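Local coordinates for beta-galacturonidase (Eisenbergiella tayi, PDB 6NCW), which probably hydrolyses beta-galacturonides, as a family 2 glycoside hydrolase of a human gut bacterium, at residues F160-K169 with T212-C222. Sequence-based numbering, arbitrary orientation.
Sequences FLRKDGWYGK and TEELPCPWAEC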
loop_
_atom_site.group_PDB
_atom_site.type_symbol
_atom_site.label_atom_id
_atom_site.label_comp_id
_atom_site.label_asym_id
_atom_site.label_seq_id
_atom_site.Cartn_x
_atom_site.Cartn_y
_atom_site.Cartn_z
ATOM N N PHE A 160 -7.910 -15.683 -50.229
ATOM C CA PHE A 160 -6.975 -16.686 -50.730
ATOM C C PHE A 160 -5.816 -15.976 -51.414
ATOM O O PHE A 160 -6.036 -15.092 -52.248
ATOM C CB PHE A 160 -7.637 -17.649 -51.726
ATOM C CG PHE A 160 -8.768 -18.447 -51.148
ATOM C CD1 PHE A 160 -8.519 -19.569 -50.369
ATOM C CD2 PHE A 160 -10.077 -18.082 -51.381
ATOM C CE1 PHE A 160 -9.550 -20.312 -49.836
ATOM C CE2 PHE A 160 -11.118 -18.823 -50.853
ATOM C CZ PHE A 160 -10.848 -19.944 -50.076
ATOM N N LEU A 161 -4.590 -16.348 -51.056
ATOM C CA LEU A 161 -3.396 -15.836 -51.723
ATOM C C LEU A 161 -2.986 -16.848 -52.790
ATOM O O LEU A 161 -2.540 -17.954 -52.469
ATOM C CB LEU A 161 -2.265 -15.586 -50.732
ATOM C CG LEU A 161 -1.015 -14.937 -51.340
ATOM C CD1 LEU A 161 -1.315 -13.569 -51.938
ATOM C CD2 LEU A 161 0.081 -14.828 -50.306
ATOM N N ARG A 162 -3.171 -16.480 -54.057
ATOM C CA ARG A 162 -2.751 -17.297 -55.184
ATOM C C ARG A 162 -1.439 -16.769 -55.749
ATOM O O ARG A 162 -0.975 -15.679 -55.397
ATOM C CB ARG A 162 -3.830 -17.322 -56.266
ATOM C CG ARG A 162 -5.156 -17.891 -55.815
ATOM C CD ARG A 162 -4.977 -19.147 -54.979
ATOM N NE ARG A 162 -6.248 -19.832 -54.723
ATOM C CZ ARG A 162 -6.466 -20.663 -53.702
ATOM N NH1 ARG A 162 -5.504 -20.911 -52.807
ATOM N NH2 ARG A 162 -7.655 -21.237 -53.563
ATOM N N LYS A 163 -0.837 -17.563 -56.642
ATOM C CA LYS A 163 0.411 -17.151 -57.283
ATOM C C LYS A 163 0.303 -15.766 -57.908
ATOM O O LYS A 163 1.278 -15.011 -57.916
ATOM C CB LYS A 163 0.834 -18.176 -58.340
ATOM C CG LYS A 163 2.071 -18.993 -57.947
ATOM C CD LYS A 163 2.368 -20.123 -58.939
ATOM C CE LYS A 163 3.599 -20.932 -58.514
ATOM N NZ LYS A 163 3.932 -22.045 -59.455
ATOM N N ASP A 164 -0.873 -15.394 -58.402
ATOM C CA ASP A 164 -1.044 -14.116 -59.082
ATOM C C ASP A 164 -1.707 -13.046 -58.213
ATOM O O ASP A 164 -2.026 -11.964 -58.719
ATOM C CB ASP A 164 -1.834 -14.321 -60.380
ATOM C CG ASP A 164 -3.114 -15.109 -60.167
ATOM O OD1 ASP A 164 -4.208 -14.584 -60.489
ATOM O OD2 ASP A 164 -3.024 -16.253 -59.663
ATOM N N GLY A 165 -1.917 -13.306 -56.918
ATOM C CA GLY A 165 -2.480 -12.263 -56.091
ATOM C C GLY A 165 -3.701 -12.743 -55.336
ATOM O O GLY A 165 -3.958 -13.948 -55.220
ATOM N N TRP A 166 -4.461 -11.777 -54.830
ATOM C CA TRP A 166 -5.529 -12.060 -53.881
ATOM C C TRP A 166 -6.817 -12.448 -54.594
ATOM O O TRP A 166 -7.273 -11.749 -55.505
ATOM C CB TRP A 166 -5.778 -10.850 -52.974
ATOM C CG TRP A 166 -4.691 -10.648 -51.950
ATOM C CD1 TRP A 166 -3.726 -9.680 -51.948
ATOM C CD2 TRP A 166 -4.447 -11.457 -50.783
ATOM N NE1 TRP A 166 -2.901 -9.829 -50.847
ATOM C CE2 TRP A 166 -3.323 -10.913 -50.120
ATOM C CE3 TRP A 166 -5.074 -12.575 -50.237
ATOM C CZ2 TRP A 166 -2.819 -11.451 -48.935
ATOM C CZ3 TRP A 166 -4.559 -13.120 -49.059
ATOM C CH2 TRP A 166 -3.442 -12.555 -48.427
ATOM N N TYR A 167 -7.392 -13.567 -54.166
ATOM C CA TYR A 167 -8.733 -14.003 -54.515
ATOM C C TYR A 167 -9.599 -14.038 -53.254
ATOM O O TYR A 167 -9.111 -13.913 -52.128
ATOM C CB TYR A 167 -8.694 -15.372 -55.205
ATOM C CG TYR A 167 -8.154 -15.314 -56.624
ATOM C CD1 TYR A 167 -8.984 -15.564 -57.719
ATOM C CD2 TYR A 167 -6.825 -14.990 -56.871
ATOM C CE1 TYR A 167 -8.493 -15.506 -59.025
ATOM C CE2 TYR A 167 -6.329 -14.929 -58.171
ATOM C CZ TYR A 167 -7.165 -15.188 -59.240
ATOM O OH TYR A 167 -6.670 -15.121 -60.521
ATOM N N GLY A 168 -10.896 -14.191 -53.450
ATOM C CA GLY A 168 -11.834 -14.150 -52.344
ATOM C C GLY A 168 -13.095 -14.908 -52.672
ATOM O O GLY A 168 -13.477 -15.048 -53.838
ATOM N N LYS A 169 -13.754 -15.390 -51.625
ATOM C CA LYS A 169 -15.003 -16.131 -51.691
ATOM C C LYS A 169 -15.915 -15.624 -50.578
ATOM O O LYS A 169 -15.453 -15.390 -49.460
ATOM C CB LYS A 169 -14.710 -17.635 -51.548
ATOM C CG LYS A 169 -15.892 -18.530 -51.298
ATOM C CD LYS A 169 -15.439 -19.983 -51.125
ATOM C CE LYS A 169 -14.749 -20.195 -49.780
ATOM N NZ LYS A 169 -14.702 -21.640 -49.378
ATOM N N THR A 212 -20.545 -17.594 -53.342
ATOM C CA THR A 212 -19.988 -17.178 -54.609
ATOM C C THR A 212 -18.844 -18.106 -54.998
ATOM O O THR A 212 -18.371 -18.936 -54.213
ATOM C CB THR A 212 -19.480 -15.740 -54.544
ATOM O OG1 THR A 212 -18.202 -15.714 -53.879
ATOM C CG2 THR A 212 -20.495 -14.845 -53.827
ATOM N N GLU A 213 -18.401 -17.958 -56.237
ATOM C CA GLU A 213 -17.177 -18.612 -56.648
ATOM C C GLU A 213 -15.976 -17.834 -56.122
ATOM O O GLU A 213 -16.094 -16.705 -55.638
ATOM C CB GLU A 213 -17.116 -18.729 -58.169
ATOM C CG GLU A 213 -18.075 -19.756 -58.734
ATOM C CD GLU A 213 -18.169 -19.670 -60.240
ATOM O OE1 GLU A 213 -19.047 -20.345 -60.828
ATOM O OE2 GLU A 213 -17.362 -18.918 -60.836
ATOM N N GLU A 214 -14.810 -18.465 -56.219
ATOM C CA GLU A 214 -13.544 -17.809 -55.935
ATOM C C GLU A 214 -13.242 -16.778 -57.019
ATOM O O GLU A 214 -12.967 -17.136 -58.167
ATOM C CB GLU A 214 -12.459 -18.870 -55.854
ATOM C CG GLU A 214 -11.322 -18.525 -54.953
ATOM C CD GLU A 214 -10.521 -19.749 -54.608
ATOM O OE1 GLU A 214 -11.122 -20.710 -54.060
ATOM O OE2 GLU A 214 -9.306 -19.748 -54.912
ATOM N N LEU A 215 -13.275 -15.496 -56.660
ATOM C CA LEU A 215 -13.143 -14.394 -57.598
ATOM C C LEU A 215 -11.846 -13.626 -57.376
ATOM O O LEU A 215 -11.343 -13.564 -56.254
ATOM C CB LEU A 215 -14.330 -13.437 -57.455
ATOM C CG LEU A 215 -15.650 -14.135 -57.761
ATOM C CD1 LEU A 215 -16.834 -13.305 -57.298
ATOM C CD2 LEU A 215 -15.730 -14.439 -59.254
ATOM N N PRO A 216 -11.270 -13.035 -58.420
ATOM C CA PRO A 216 -10.056 -12.235 -58.226
ATOM C C PRO A 216 -10.372 -10.940 -57.498
ATOM O O PRO A 216 -11.479 -10.402 -57.586
ATOM C CB PRO A 216 -9.565 -11.960 -59.655
ATOM C CG PRO A 216 -10.395 -12.812 -60.545
ATOM C CD PRO A 216 -11.674 -13.090 -59.836
ATOM N N CYS A 217 -9.382 -10.453 -56.752
ATOM C CA CYS A 217 -9.475 -9.181 -56.031
ATOM C C CYS A 217 -8.200 -8.390 -56.287
ATOM O O CYS A 217 -7.400 -8.160 -55.366
ATOM C CB CYS A 217 -9.688 -9.405 -54.535
ATOM S SG CYS A 217 -11.268 -10.105 -54.109
ATOM N N PRO A 218 -7.972 -7.964 -57.538
ATOM C CA PRO A 218 -6.682 -7.338 -57.884
ATOM C C PRO A 218 -6.473 -5.985 -57.236
ATOM O O PRO A 218 -5.332 -5.504 -57.198
ATOM C CB PRO A 218 -6.753 -7.214 -59.414
ATOM C CG PRO A 218 -8.230 -7.069 -59.703
ATOM C CD PRO A 218 -8.898 -7.995 -58.692
ATOM N N TRP A 219 -7.525 -5.378 -56.707
ATOM C CA TRP A 219 -7.443 -4.110 -55.994
ATOM C C TRP A 219 -7.056 -4.250 -54.517
ATOM O O TRP A 219 -6.924 -3.231 -53.828
ATOM C CB TRP A 219 -8.796 -3.410 -56.084
ATOM C CG TRP A 219 -9.921 -4.358 -55.846
ATOM C CD1 TRP A 219 -10.670 -4.984 -56.789
ATOM C CD2 TRP A 219 -10.411 -4.821 -54.575
ATOM N NE1 TRP A 219 -11.609 -5.792 -56.196
ATOM C CE2 TRP A 219 -11.472 -5.711 -54.836
ATOM C CE3 TRP A 219 -10.067 -4.554 -53.241
ATOM C CZ2 TRP A 219 -12.184 -6.345 -53.819
ATOM C CZ3 TRP A 219 -10.775 -5.187 -52.233
ATOM C CH2 TRP A 219 -11.819 -6.071 -52.529
ATOM N N ALA A 220 -6.917 -5.466 -53.993
ATOM C CA ALA A 220 -6.871 -5.653 -52.547
ATOM C C ALA A 220 -5.453 -5.477 -52.026
ATOM O O ALA A 220 -4.496 -5.978 -52.623
ATOM C CB ALA A 220 -7.408 -7.033 -52.162
ATOM N N GLU A 221 -5.324 -4.749 -50.917
ATOM C CA GLU A 221 -4.066 -4.652 -50.180
ATOM C C GLU A 221 -4.068 -5.579 -48.970
ATOM O O GLU A 221 -5.120 -5.904 -48.413
ATOM C CB GLU A 221 -3.806 -3.223 -49.706
ATOM C CG GLU A 221 -3.432 -2.272 -50.831
ATOM C CD GLU A 221 -3.895 -0.858 -50.555
ATOM O OE1 GLU A 221 -3.667 -0.368 -49.426
ATOM O OE2 GLU A 221 -4.505 -0.248 -51.460
ATOM N N CYS A 222 -2.865 -5.973 -48.557
ATOM C CA CYS A 222 -2.680 -6.885 -47.436
ATOM C C CYS A 222 -3.135 -6.278 -46.114
ATOM O O CYS A 222 -2.973 -5.080 -45.861
ATOM C CB CYS A 222 -1.200 -7.287 -47.313
ATOM S SG CYS A 222 -0.616 -8.295 -48.705
#
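R162 NH2 meets E214 OE2 at 2.6 Å in a salt bridge that joins the two outer strands of a three-stranded antiparallel sheet across the middle one, part of the family 2 immunoglobulin-like beta-sandwich. R162 NE adds a weak bond to the same oxygen, and the guanidinium and carboxylate planes are turned 43° apart. E214 turns CG away from its backbone N (chi1 -151°) and runs extended from there, so that its carboxylate lies nearly flat over one face of the F160 ring, CD 3.7 Å from F160 CD2; Y403 meets that ring edge-to-face. On the backbone, G168 and L215 form a hydrogen-bonded pair, L215 N to G168 O and G168 N to L215 O both 2.9 Å, and C217 N, where a type I turn to A220 begins, reaches W166 O at 2.8 Å. F160-R162 and G165-K169 are the two arms of a hairpin closed by a type I turn, leaving 165-169 as the middle strand. P216 packs its CA over one face of the Y167 ring in a CH-pi contact, while Y167 OH bonds back to D164 OD1 in the turn. On the other face of the sheet from Y167, W166 CB lies against A220 CB, and the indole points NE1 edge-on at C222 SG, a weak bond of 3.5 Å.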